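Local coordinates for period circadian protein homolog 2 (PDB 3GDI) that probably acts as a transcriptional regulator of the mammalian circadian clock, its tandem PAS domains mediating protein-protein interactions, at residues Gln299-Arg302 / Leu303-Pro307. Numbering follows the deposited sequence.
Sequences QIHR and LLMQP
Met305 brings its terminal methyl up to the imidazole of His301, four residues back along the chain. Met305 CE lies 3.3 Å from His301 NE2 and meets the ring obliquely. The sulfur is set obliquely too, with SD 4.8 Å from the His301 ring centroid and 40° off its normal. The His301 ring reaches forward to this partner because CG stands anti to the backbone N (chi1 -167°). Met305 bends at chi2 and chi3, which brings its methyl round to the NE2 and CD2 side of the ring.

The backbone marks a helix running out. Leu304 N donates to Ile300 O at 3.0 Å, nearly in line with the C=O. Next, Met305 N bonds to Arg302 O at 3.1 Å, from above the carbonyl plane. This bond spans three residues instead of four, and a type I turn runs from Leu303 to Gln306.

The closely packed side is turned to helix 209-221, where the buried Ile300 and Leu304 run side by side against His216. The other side is looser: Arg302 and Gln306 are exposed. His301 packs on Lys102 and Met305 on Glu100, both of the second subunit.

With an alanine at Met305 the thioether is gone, and the His301 ring would probably lose its neighbour near NE2 and be freer to turn. The chemistry implies a helix end fixed by backbone bonds and apolar burial, with a softer thioether-imidazole contact facing the partner chain.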
loop_
_atom_site.group_PDB
_atom_site.type_symbol
_atom_site.label_atom_id
_atom_site.label_comp_id
_atom_site.label_asym_id
_atom_site.label_seq_id
_atom_site.Cartn_x
_atom_site.Cartn_y
_atom_site.Cartn_z
ATOM N N GLN A 299 4.895 -12.300 -17.926
ATOM C CA GLN A 299 4.095 -12.591 -19.106
ATOM C C GLN A 299 2.724 -11.931 -18.984
ATOM O O GLN A 299 2.172 -11.426 -19.960
ATOM C CB GLN A 299 3.944 -14.105 -19.233
ATOM C CG GLN A 299 3.491 -14.604 -20.578
ATOM C CD GLN A 299 3.345 -16.116 -20.593
ATOM O OE1 GLN A 299 4.218 -16.842 -20.097
ATOM N NE2 GLN A 299 2.244 -16.603 -21.164
ATOM N N ILE A 300 2.177 -11.948 -17.773
ATOM C CA ILE A 300 0.875 -11.353 -17.509
ATOM C C ILE A 300 1.003 -9.832 -17.474
ATOM O O ILE A 300 0.205 -9.123 -18.089
ATOM C CB ILE A 300 0.305 -11.859 -16.163
ATOM C CG1 ILE A 300 -0.088 -13.332 -16.288
ATOM C CG2 ILE A 300 -0.894 -11.032 -15.752
ATOM C CD1 ILE A 300 -0.479 -13.989 -14.975
ATOM N N HIS A 301 2.013 -9.334 -16.764
ATOM C CA HIS A 301 2.230 -7.896 -16.667
ATOM C C HIS A 301 2.329 -7.299 -18.070
ATOM O O HIS A 301 1.759 -6.252 -18.351
ATOM C CB HIS A 301 3.520 -7.609 -15.901
ATOM C CG HIS A 301 3.663 -6.181 -15.478
ATOM N ND1 HIS A 301 4.801 -5.694 -14.868
ATOM C CD2 HIS A 301 2.801 -5.139 -15.547
ATOM C CE1 HIS A 301 4.633 -4.416 -14.579
ATOM N NE2 HIS A 301 3.428 -4.054 -14.982
ATOM N N ARG A 302 3.066 -7.977 -18.945
ATOM C CA ARG A 302 3.228 -7.532 -20.322
ATOM C C ARG A 302 1.839 -7.357 -20.925
ATOM O O ARG A 302 1.530 -6.331 -21.521
ATOM C CB ARG A 302 4.011 -8.570 -21.132
ATOM C CG ARG A 302 4.281 -8.146 -22.572
ATOM C CD ARG A 302 4.842 -9.284 -23.435
ATOM N NE ARG A 302 5.202 -8.800 -24.772
ATOM C CZ ARG A 302 5.588 -9.568 -25.791
ATOM N NH1 ARG A 302 5.675 -10.888 -25.654
ATOM N NH2 ARG A 302 5.893 -9.009 -26.958
ATOM N N LEU A 303 1.003 -8.370 -20.752
ATOM C CA LEU A 303 -0.362 -8.349 -21.266
ATOM C C LEU A 303 -1.174 -7.136 -20.774
ATOM O O LEU A 303 -1.834 -6.460 -21.559
ATOM C CB LEU A 303 -1.075 -9.640 -20.855
ATOM C CG LEU A 303 -2.443 -9.890 -21.481
ATOM C CD1 LEU A 303 -2.234 -10.292 -22.935
ATOM C CD2 LEU A 303 -3.191 -10.986 -20.729
ATOM N N LEU A 304 -1.121 -6.867 -19.473
ATOM C CA LEU A 304 -1.866 -5.762 -18.883
ATOM C C LEU A 304 -1.338 -4.369 -19.219
ATOM O O LEU A 304 -1.893 -3.368 -18.769
ATOM C CB LEU A 304 -1.928 -5.906 -17.356
ATOM C CG LEU A 304 -2.802 -6.950 -16.643
ATOM C CD1 LEU A 304 -4.009 -7.321 -17.472
ATOM C CD2 LEU A 304 -1.975 -8.162 -16.354
ATOM N N MET A 305 -0.266 -4.293 -19.994
ATOM C CA MET A 305 0.282 -2.993 -20.358
ATOM C C MET A 305 -0.473 -2.402 -21.548
ATOM O O MET A 305 -0.336 -1.227 -21.848
ATOM C CB MET A 305 1.763 -3.119 -20.711
ATOM C CG MET A 305 2.687 -3.432 -19.543
ATOM S SD MET A 305 3.170 -1.954 -18.631
ATOM C CE MET A 305 2.004 -2.006 -17.199
ATOM N N GLN A 306 -1.273 -3.212 -22.230
ATOM C CA GLN A 306 -2.011 -2.714 -23.386
ATOM C C GLN A 306 -3.282 -1.968 -23.025
ATOM O O GLN A 306 -4.041 -2.392 -22.154
ATOM C CB GLN A 306 -2.369 -3.857 -24.339
ATOM C CG GLN A 306 -1.158 -4.561 -24.925
ATOM C CD GLN A 306 -0.082 -3.583 -25.379
ATOM O OE1 GLN A 306 -0.325 -2.727 -26.235
ATOM N NE2 GLN A 306 1.115 -3.705 -24.803
ATOM N N PRO A 307 -3.523 -0.824 -23.688
ATOM C CA PRO A 307 -4.723 -0.021 -23.430
ATOM C C PRO A 307 -5.941 -0.858 -23.784
ATOM O O PRO A 307 -5.932 -1.584 -24.775
ATOM C CB PRO A 307 -4.553 1.166 -24.375
ATOM C CG PRO A 307 -3.069 1.321 -24.441
ATOM C CD PRO A 307 -2.605 -0.106 -24.590
#